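Local coordinates for protein type II restriction enzyme NlaIV (Neisseria lactamica, PDB 6QM2) that recognises the double-stranded DNA sequence 5'-GGNNCC-3' and cuts it in the middle to leave blunt-ended fragments with 5'-phosphates, at residues 148-162 and 187-201. Numbering follows the deposited sequence.
Sequences VWQITRSMDGWAINL and MFECLEDFVSAIEET
The indole of Trp149 lies broadside on the start of helix 191-204: Cys190 CA sits over its six-membered ring, 4.0 Å from the centroid, and Leu191 CB over the five-membered one. A broad, flat side chain suits this place, because it spreads across backbone as well as side chains. With chi1 at 49°, CG of Trp149 stands between its own N and carbonyl carbon, which turns the ring along the helix start while CB packs on Phe194 CB. Phe194, with CG anti to its N (chi1 173°), receives Val148 CG1 over one face, 4.1 Å from the ring centroid, and has Ile198 CG1 on the opposite face. Thr152 OG1 reaches the edge of the same ring; the hydroxyl donates a hydrogen bond to Val148 O, which satisfies it in this buried place. Phe188 N donates a hydrogen bond to Thr152 O (3.1 Å), its ring edge meets Trp149 O and Ile160 CG1, and the bent, flexible Met187 chain lays CE on Arg153 CB (3.7 Å). Farther along the helix, Ile160 CD1 touches both Phe194 CE1 (3.5 Å) and Ile198 CD1, and the small Ala159 and Ala197 let the two backbones come within 5.0 Å, CA to CA. The loop between strands 138-147 and 162-165 thus packs along helix 191-204; Tyr110 of helix 107-116, Ile172 of strand 168-172 and Trp236 of helix 236-239 also pack against the contact.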
ATOM      1  N   VAL A 148      -1.331 -24.491  12.489  1.00100.04           N
ATOM      2  CA  VAL A 148      -0.134 -23.655  12.719  1.00 99.15           C
ATOM      3  C   VAL A 148       1.164 -24.474  12.777  1.00 96.42           C
ATOM      4  O   VAL A 148       2.197 -24.032  12.286  1.00 98.90           O
ATOM      5  CB  VAL A 148      -0.265 -22.767  13.994  1.00 99.09           C
ATOM      6  CG1 VAL A 148      -0.240 -23.594  15.280  1.00 99.93           C
ATOM      7  CG2 VAL A 148       0.819 -21.697  14.026  1.00 97.92           C
ATOM      8  N   TRP A 149       1.091 -25.663  13.371  1.00 95.79           N
ATOM      9  CA  TRP A 149       2.248 -26.565  13.483  1.00 98.86           C
ATOM     10  C   TRP A 149       2.671 -27.168  12.135  1.00 97.66           C
ATOM     11  O   TRP A 149       3.833 -27.526  11.960  1.00 95.70           O
ATOM     12  CB  TRP A 149       2.031 -27.665  14.555  1.00101.84           C
ATOM     13  CG  TRP A 149       0.720 -28.433  14.506  1.00106.06           C
ATOM     14  CD1 TRP A 149      -0.455 -28.100  15.137  1.00109.38           C
ATOM     15  CD2 TRP A 149       0.468 -29.667  13.826  1.00108.37           C
ATOM     16  NE1 TRP A 149      -1.423 -29.033  14.867  1.00109.77           N
ATOM     17  CE2 TRP A 149      -0.886 -30.009  14.068  1.00111.96           C
ATOM     18  CE3 TRP A 149       1.249 -30.512  13.023  1.00110.58           C
ATOM     19  CZ2 TRP A 149      -1.475 -31.166  13.539  1.00117.40           C
ATOM     20  CZ3 TRP A 149       0.661 -31.666  12.492  1.00115.46           C
ATOM     21  CH2 TRP A 149      -0.688 -31.980  12.756  1.00118.40           C
ATOM     22  N   GLN A 150       1.738 -27.264  11.187  1.00 99.78           N
ATOM     23  CA  GLN A 150       2.035 -27.766   9.835  1.00101.87           C
ATOM     24  C   GLN A 150       2.739 -26.751   8.921  1.00101.80           C
ATOM     25  O   GLN A 150       3.317 -27.139   7.906  1.00102.37           O
ATOM     26  CB  GLN A 150       0.752 -28.254   9.147  1.00103.68           C
ATOM     27  CG  GLN A 150       0.121 -29.476   9.794  1.00103.91           C
ATOM     28  CD  GLN A 150      -1.135 -29.926   9.073  1.00105.21           C
ATOM     29  OE1 GLN A 150      -2.081 -29.155   8.910  1.00104.79           O
ATOM     30  NE2 GLN A 150      -1.147 -31.177   8.637  1.00112.07           N
ATOM     31  N   ILE A 151       2.687 -25.466   9.270  1.00 98.95           N
ATOM     32  CA  ILE A 151       3.285 -24.412   8.443  1.00 96.64           C
ATOM     33  C   ILE A 151       4.449 -23.686   9.125  1.00 96.75           C
ATOM     34  O   ILE A 151       4.858 -22.625   8.659  1.00102.04           O
ATOM     35  CB  ILE A 151       2.213 -23.402   7.955  1.00 93.88           C
ATOM     36  CG1 ILE A 151       1.660 -22.547   9.108  1.00 94.49           C
ATOM     37  CG2 ILE A 151       1.081 -24.143   7.257  1.00 95.09           C
ATOM     38  CD1 ILE A 151       0.623 -21.535   8.670  1.00 96.66           C
ATOM     39  N   THR A 152       4.977 -24.243  10.214  1.00 93.11           N
ATOM     40  CA  THR A 152       6.151 -23.681  10.889  1.00 97.65           C
ATOM     41  C   THR A 152       7.193 -24.759  11.122  1.00 98.70           C
ATOM     42  O   THR A 152       6.902 -25.954  11.046  1.00 98.25           O
ATOM     43  CB  THR A 152       5.806 -23.031  12.245  1.00100.65           C
ATOM     44  OG1 THR A 152       5.001 -23.927  13.017  1.00103.16           O
ATOM     45  CG2 THR A 152       5.065 -21.725  12.042  1.00102.57           C
ATOM     46  N   ARG A 153       8.408 -24.307  11.411  1.00 99.38           N
ATOM     47  CA  ARG A 153       9.558 -25.178  11.603  1.00 98.40           C
ATOM     48  C   ARG A 153      10.511 -24.559  12.619  1.00 97.69           C
ATOM     49  O   ARG A 153      10.224 -23.503  13.191  1.00 98.38           O
ATOM     50  CB  ARG A 153      10.267 -25.391  10.261  1.00100.92           C
ATOM     51  CG  ARG A 153      10.714 -24.114   9.551  1.00104.74           C
ATOM     52  CD  ARG A 153      11.848 -24.395   8.574  1.00107.36           C
ATOM     53  NE  ARG A 153      12.073 -23.296   7.632  1.00106.75           N
ATOM     54  CZ  ARG A 153      12.732 -22.163   7.892  1.00104.78           C
ATOM     55  NH1 ARG A 153      13.260 -21.919   9.094  1.00 99.40           N
ATOM     56  NH2 ARG A 153      12.856 -21.251   6.930  1.00109.38           N
ATOM     57  N   SER A 154      11.638 -25.225  12.846  1.00 95.62           N
ATOM     58  CA  SER A 154      12.739 -24.638  13.599  1.00 95.57           C
ATOM     59  C   SER A 154      13.597 -23.781  12.670  1.00 96.07           C
ATOM     60  O   SER A 154      13.320 -23.681  11.472  1.00100.00           O
ATOM     61  CB  SER A 154      13.583 -25.736  14.245  1.00 95.17           C
ATOM     62  OG  SER A 154      14.420 -25.195  15.247  1.00 95.41           O
ATOM     63  N   MET A 155      14.623 -23.149  13.235  1.00 96.40           N
ATOM     64  CA  MET A 155      15.614 -22.385  12.466  1.00 94.95           C
ATOM     65  C   MET A 155      17.005 -22.570  13.075  1.00 95.75           C
ATOM     66  O   MET A 155      17.172 -23.281  14.067  1.00 95.90           O
ATOM     67  CB  MET A 155      15.248 -20.893  12.439  1.00 92.80           C
ATOM     68  CG  MET A 155      15.532 -20.152  13.747  1.00 93.98           C
ATOM     69  SD  MET A 155      15.092 -18.408  13.779  1.00 97.60           S
ATOM     70  CE  MET A 155      15.700 -17.835  12.198  1.00102.44           C
ATOM     71  N   ASP A 156      17.996 -21.912  12.485  1.00 97.88           N
ATOM     72  CA  ASP A 156      19.326 -21.887  13.066  1.00101.63           C
ATOM     73  C   ASP A 156      19.363 -20.859  14.197  1.00 95.61           C
ATOM     74  O   ASP A 156      19.125 -19.673  13.960  1.00 91.41           O
ATOM     75  CB  ASP A 156      20.383 -21.556  12.010  1.00108.88           C
ATOM     76  CG  ASP A 156      21.794 -21.781  12.524  1.00115.58           C
ATOM     77  OD1 ASP A 156      22.145 -22.953  12.781  1.00122.82           O
ATOM     78  OD2 ASP A 156      22.540 -20.794  12.692  1.00119.68           O
ATOM     79  N   GLY A 157      19.650 -21.327  15.414  1.00 94.17           N
ATOM     80  CA  GLY A 157      19.865 -20.454  16.579  1.00 96.18           C
ATOM     81  C   GLY A 157      18.672 -20.241  17.500  1.00 97.69           C
ATOM     82  O   GLY A 157      18.811 -19.623  18.563  1.00 92.27           O
ATOM     83  N   TRP A 158      17.496 -20.720  17.084  1.00 98.51           N
ATOM     84  CA  TRP A 158      16.270 -20.652  17.884  1.00 95.81           C
ATOM     85  C   TRP A 158      15.467 -21.925  17.682  1.00 95.52           C
ATOM     86  O   TRP A 158      15.581 -22.571  16.638  1.00 96.80           O
ATOM     87  CB  TRP A 158      15.424 -19.443  17.480  1.00 91.10           C
ATOM     88  CG  TRP A 158      16.141 -18.152  17.642  1.00 90.46           C
ATOM     89  CD1 TRP A 158      16.952 -17.547  16.728  1.00 89.24           C
ATOM     90  CD2 TRP A 158      16.138 -17.311  18.797  1.00 88.81           C
ATOM     91  NE1 TRP A 158      17.450 -16.374  17.240  1.00 89.13           N
ATOM     92  CE2 TRP A 158      16.964 -16.201  18.508  1.00 86.39           C
ATOM     93  CE3 TRP A 158      15.508 -17.378  20.044  1.00 88.43           C
ATOM     94  CZ2 TRP A 158      17.178 -15.168  19.421  1.00 85.44           C
ATOM     95  CZ3 TRP A 158      15.722 -16.351  20.955  1.00 87.91           C
ATOM     96  CH2 TRP A 158      16.553 -15.260  20.638  1.00 87.44           C
ATOM     97  N   ALA A 159      14.644 -22.273  18.668  1.00 93.38           N
ATOM     98  CA  ALA A 159      13.848 -23.500  18.604  1.00 94.42           C
ATOM     99  C   ALA A 159      12.741 -23.420  17.555  1.00 91.78           C
ATOM    100  O   ALA A 159      12.440 -24.423  16.910  1.00 94.21           O
ATOM    101  CB  ALA A 159      13.272 -23.845  19.968  1.00 96.98           C
ATOM    102  N   ILE A 160      12.145 -22.236  17.388  1.00 91.26           N
ATOM    103  CA  ILE A 160      11.126 -22.000  16.347  1.00 96.41           C
ATOM    104  C   ILE A 160      11.608 -20.931  15.364  1.00 95.19           C
ATOM    105  O   ILE A 160      12.401 -20.060  15.731  1.00 90.54           O
ATOM    106  CB  ILE A 160       9.742 -21.612  16.949  1.00100.28           C
ATOM    107  CG1 ILE A 160       8.644 -21.708  15.879  1.00101.58           C
ATOM    108  CG2 ILE A 160       9.760 -20.219  17.581  1.00100.09           C
ATOM    109  CD1 ILE A 160       7.241 -21.744  16.433  1.00104.30           C
ATOM    110  N   ASN A 161      11.136 -21.017  14.117  1.00 95.40           N
ATOM    111  CA  ASN A 161      11.492 -20.051  13.079  1.00 94.94           C
ATOM    112  C   ASN A 161      10.931 -18.674  13.400  1.00 93.22           C
ATOM    113  O   ASN A 161       9.717 -18.491  13.463  1.00 89.87           O
ATOM    114  CB  ASN A 161      10.996 -20.501  11.699  1.00 97.52           C
ATOM    115  CG  ASN A 161      11.507 -19.608  10.574  1.00 96.95           C
ATOM    116  OD1 ASN A 161      12.617 -19.073  10.643  1.00 99.64           O
ATOM    117  ND2 ASN A 161      10.698 -19.446   9.532  1.00 89.20           N
ATOM    118  N   LEU A 162      11.840 -17.718  13.582  1.00 95.34           N
ATOM    119  CA  LEU A 162      11.518 -16.373  14.032  1.00 95.56           C
ATOM    120  C   LEU A 162      12.069 -15.314  13.094  1.00 98.78           C
ATOM    121  O   LEU A 162      12.929 -15.579  12.250  1.00108.48           O
ATOM    122  CB  LEU A 162      12.126 -16.135  15.408  1.00 94.48           C
ATOM    123  CG  LEU A 162      11.535 -16.942  16.557  1.00 96.05           C
ATOM    124  CD1 LEU A 162      12.498 -16.927  17.734  1.00 95.79           C
ATOM    125  CD2 LEU A 162      10.167 -16.409  16.947  1.00 98.88           C
ATOM    126  N   MET A 187       8.827 -29.233   8.555  1.00109.56           N
ATOM    127  CA  MET A 187       7.789 -28.638   9.392  1.00104.93           C
ATOM    128  C   MET A 187       7.547 -29.548  10.591  1.00103.20           C
ATOM    129  O   MET A 187       7.905 -30.729  10.554  1.00104.00           O
ATOM    130  CB  MET A 187       6.481 -28.465   8.612  1.00104.98           C
ATOM    131  CG  MET A 187       6.584 -27.671   7.314  1.00106.30           C
ATOM    132  SD  MET A 187       7.219 -25.992   7.498  1.00109.01           S
ATOM    133  CE  MET A 187       8.909 -26.200   6.944  1.00107.36           C
ATOM    134  N   PHE A 188       6.939 -29.003  11.644  1.00101.06           N
ATOM    135  CA  PHE A 188       6.660 -29.778  12.857  1.00 98.24           C
ATOM    136  C   PHE A 188       5.680 -30.918  12.559  1.00100.88           C
ATOM    137  O   PHE A 188       4.669 -30.719  11.878  1.00 99.48           O
ATOM    138  CB  PHE A 188       6.116 -28.900  13.986  1.00 94.99           C
ATOM    139  CG  PHE A 188       7.094 -27.879  14.496  1.00 91.47           C
ATOM    140  CD1 PHE A 188       8.149 -28.258  15.319  1.00 89.34           C
ATOM    141  CD2 PHE A 188       6.947 -26.531  14.177  1.00 91.39           C
ATOM    142  CE1 PHE A 188       9.050 -27.315  15.803  1.00 89.59           C
ATOM    143  CE2 PHE A 188       7.839 -25.583  14.661  1.00 92.05           C
ATOM    144  CZ  PHE A 188       8.895 -25.976  15.475  1.00 89.90           C
ATOM    145  N   GLU A 189       5.998 -32.107  13.067  1.00105.16           N
ATOM    146  CA  GLU A 189       5.222 -33.322  12.792  1.00109.67           C
ATOM    147  C   GLU A 189       3.874 -33.348  13.516  1.00111.12           C
ATOM    148  O   GLU A 189       2.903 -33.917  13.009  1.00113.54           O
ATOM    149  CB  GLU A 189       6.039 -34.564  13.163  1.00111.68           C
ATOM    150  CG  GLU A 189       7.252 -34.777  12.262  1.00113.99           C
ATOM    151  CD  GLU A 189       8.286 -35.741  12.825  1.00117.43           C
ATOM    152  OE1 GLU A 189       8.071 -36.339  13.906  1.00119.70           O
ATOM    153  OE2 GLU A 189       9.336 -35.896  12.169  1.00119.72           O
ATOM    154  N   CYS A 190       3.824 -32.734  14.697  1.00109.18           N
ATOM    155  CA  CYS A 190       2.614 -32.689  15.506  1.00105.69           C
ATOM    156  C   CYS A 190       2.552 -31.430  16.367  1.00107.60           C
ATOM    157  O   CYS A 190       3.543 -30.703  16.509  1.00109.49           O
ATOM    158  CB  CYS A 190       2.574 -33.911  16.414  1.00103.54           C
ATOM    159  SG  CYS A 190       3.953 -33.953  17.581  1.00102.51           S
ATOM    160  N   LEU A 191       1.378 -31.202  16.951  1.00104.51           N
ATOM    161  CA  LEU A 191       1.144 -30.088  17.870  1.00100.28           C
ATOM    162  C   LEU A 191       2.122 -30.067  19.048  1.00 97.34           C
ATOM    163  O   LEU A 191       2.631 -29.010  19.403  1.00 96.85           O
ATOM    164  CB  LEU A 191      -0.295 -30.140  18.398  1.00100.75           C
ATOM    165  CG  LEU A 191      -0.700 -29.157  19.497  1.00103.10           C
ATOM    166  CD1 LEU A 191      -0.471 -27.728  19.045  1.00105.99           C
ATOM    167  CD2 LEU A 191      -2.154 -29.370  19.878  1.00105.37           C
ATOM    168  N   GLU A 192       2.381 -31.228  19.644  1.00 97.77           N
ATOM    169  CA  GLU A 192       3.211 -31.306  20.854  1.00101.18           C
ATOM    170  C   GLU A 192       4.623 -30.771  20.606  1.00 98.66           C
ATOM    171  O   GLU A 192       5.174 -30.054  21.446  1.00 94.88           O
ATOM    172  CB  GLU A 192       3.282 -32.742  21.405  1.00106.87           C
ATOM    173  CG  GLU A 192       2.000 -33.255  22.066  1.00109.59           C
ATOM    174  CD  GLU A 192       0.975 -33.844  21.099  1.00111.10           C
ATOM    175  OE1 GLU A 192       1.232 -33.888  19.874  1.00105.54           O
ATOM    176  OE2 GLU A 192      -0.104 -34.269  21.573  1.00112.51           O
ATOM    177  N   ASP A 193       5.185 -31.112  19.444  1.00 98.76           N
ATOM    178  CA  ASP A 193       6.529 -30.661  19.058  1.00 99.12           C
ATOM    179  C   ASP A 193       6.580 -29.150  18.831  1.00 95.67           C
ATOM    180  O   ASP A 193       7.500 -28.488  19.312  1.00 94.05           O
ATOM    181  CB  ASP A 193       7.022 -31.400  17.804  1.00102.81           C
ATOM    182  CG  ASP A 193       7.295 -32.888  18.051  1.00103.61           C
ATOM    183  OD1 ASP A 193       7.160 -33.368  19.195  1.00105.90           O
ATOM    184  OD2 ASP A 193       7.652 -33.588  17.082  1.00106.36           O
ATOM    185  N   PHE A 194       5.595 -28.616  18.103  1.00 93.29           N
ATOM    186  CA  PHE A 194       5.433 -27.160  17.933  1.00 92.25           C
ATOM    187  C   PHE A 194       5.415 -26.442  19.287  1.00 92.24           C
ATOM    188  O   PHE A 194       6.140 -25.471  19.491  1.00 92.75           O
ATOM    189  CB  PHE A 194       4.153 -26.848  17.139  1.00 92.78           C
ATOM    190  CG  PHE A 194       3.809 -25.377  17.057  1.00 94.40           C
ATOM    191  CD1 PHE A 194       4.393 -24.565  16.097  1.00 97.64           C
ATOM    192  CD2 PHE A 194       2.888 -24.807  17.931  1.00 96.42           C
ATOM    193  CE1 PHE A 194       4.074 -23.215  16.016  1.00 99.47           C
ATOM    194  CE2 PHE A 194       2.568 -23.458  17.853  1.00 97.15           C
ATOM    195  CZ  PHE A 194       3.161 -22.660  16.895  1.00 97.24           C
ATOM    196  N   VAL A 195       4.600 -26.944  20.210  1.00 90.40           N
ATOM    197  CA  VAL A 195       4.473 -26.344  21.535  1.00 88.83           C
ATOM    198  C   VAL A 195       5.789 -26.472  22.302  1.00 89.98           C
ATOM    199  O   VAL A 195       6.180 -25.536  23.009  1.00 90.05           O
ATOM    200  CB  VAL A 195       3.296 -26.956  22.339  1.00 89.84           C
ATOM    201  CG1 VAL A 195       3.279 -26.447  23.780  1.00 87.14           C
ATOM    202  CG2 VAL A 195       1.964 -26.639  21.660  1.00 89.84           C
ATOM    203  N   SER A 196       6.466 -27.616  22.157  1.00 91.64           N
ATOM    204  CA  SER A 196       7.794 -27.814  22.759  1.00 92.13           C
ATOM    205  C   SER A 196       8.792 -26.769  22.273  1.00 91.98           C
ATOM    206  O   SER A 196       9.589 -26.256  23.065  1.00 90.42           O
ATOM    207  CB  SER A 196       8.343 -29.212  22.468  1.00 91.81           C
ATOM    208  OG  SER A 196       9.636 -29.371  23.036  1.00 91.48           O
ATOM    209  N   ALA A 197       8.737 -26.460  20.976  1.00 91.56           N
ATOM    210  CA  ALA A 197       9.556 -25.394  20.397  1.00 92.30           C
ATOM    211  C   ALA A 197       9.213 -24.037  21.011  1.00 94.00           C
ATOM    212  O   ALA A 197      10.120 -23.292  21.396  1.00 93.49           O
ATOM    213  CB  ALA A 197       9.399 -25.350  18.884  1.00 93.44           C
ATOM    214  N   ILE A 198       7.913 -23.740  21.125  1.00 93.79           N
ATOM    215  CA  ILE A 198       7.449 -22.489  21.747  1.00 91.25           C
ATOM    216  C   ILE A 198       7.981 -22.401  23.176  1.00 89.59           C
ATOM    217  O   ILE A 198       8.544 -21.380  23.555  1.00 89.67           O
ATOM    218  CB  ILE A 198       5.901 -22.343  21.769  1.00 91.38           C
ATOM    219  CG1 ILE A 198       5.300 -22.292  20.348  1.00 91.27           C
ATOM    220  CG2 ILE A 198       5.479 -21.099  22.554  1.00 91.10           C
ATOM    221  CD1 ILE A 198       5.627 -21.050  19.543  1.00 93.45           C
ATOM    222  N   GLU A 199       7.819 -23.477  23.947  1.00 88.77           N
ATOM    223  CA  GLU A 199       8.279 -23.514  25.340  1.00 92.22           C
ATOM    224  C   GLU A 199       9.740 -23.108  25.466  1.00 91.11           C
ATOM    225  O   GLU A 199      10.084 -22.265  26.292  1.00 86.61           O
ATOM    226  CB  GLU A 199       8.095 -24.910  25.951  1.00 95.94           C
ATOM    227  CG  GLU A 199       8.388 -24.984  27.449  1.00 96.41           C
ATOM    228  CD  GLU A 199       8.633 -26.397  27.953  1.00101.58           C
ATOM    229  OE1 GLU A 199       8.128 -27.369  27.339  1.00101.64           O
ATOM    230  OE2 GLU A 199       9.335 -26.529  28.980  1.00102.79           O
ATOM    231  N   GLU A 200      10.593 -23.721  24.651  1.00 94.27           N
ATOM    232  CA  GLU A 200      12.029 -23.467  24.728  1.00 94.38           C
ATOM    233  C   GLU A 200      12.362 -22.065  24.234  1.00 89.95           C
ATOM    234  O   GLU A 200      13.154 -21.359  24.864  1.00 87.49           O
ATOM    235  CB  GLU A 200      12.823 -24.528  23.950  1.00 94.55           C
ATOM    236  CG  GLU A 200      14.329 -24.507  24.196  1.00 94.84           C
ATOM    237  CD  GLU A 200      14.705 -24.596  25.665  1.00 96.18           C
ATOM    238  OE1 GLU A 200      14.011 -25.305  26.429  1.00104.12           O
ATOM    239  OE2 GLU A 200      15.693 -23.947  26.057  1.00 94.20           O
ATOM    240  N   THR A 201      11.736 -21.662  23.128  1.00 85.92           N
ATOM    241  CA  THR A 201      11.878 -20.300  22.603  1.00 86.74           C
ATOM    242  C   THR A 201      11.569 -19.232  23.656  1.00 85.35           C
ATOM    243  O   THR A 201      12.214 -18.185  23.674  1.00 86.74           O
ATOM    244  CB  THR A 201      10.984 -20.067  21.369  1.00 86.35           C
ATOM    245  OG1 THR A 201      11.207 -21.106  20.410  1.00 90.65           O
ATOM    246  CG2 THR A 201      11.289 -18.730  20.708  1.00 85.71           C
TER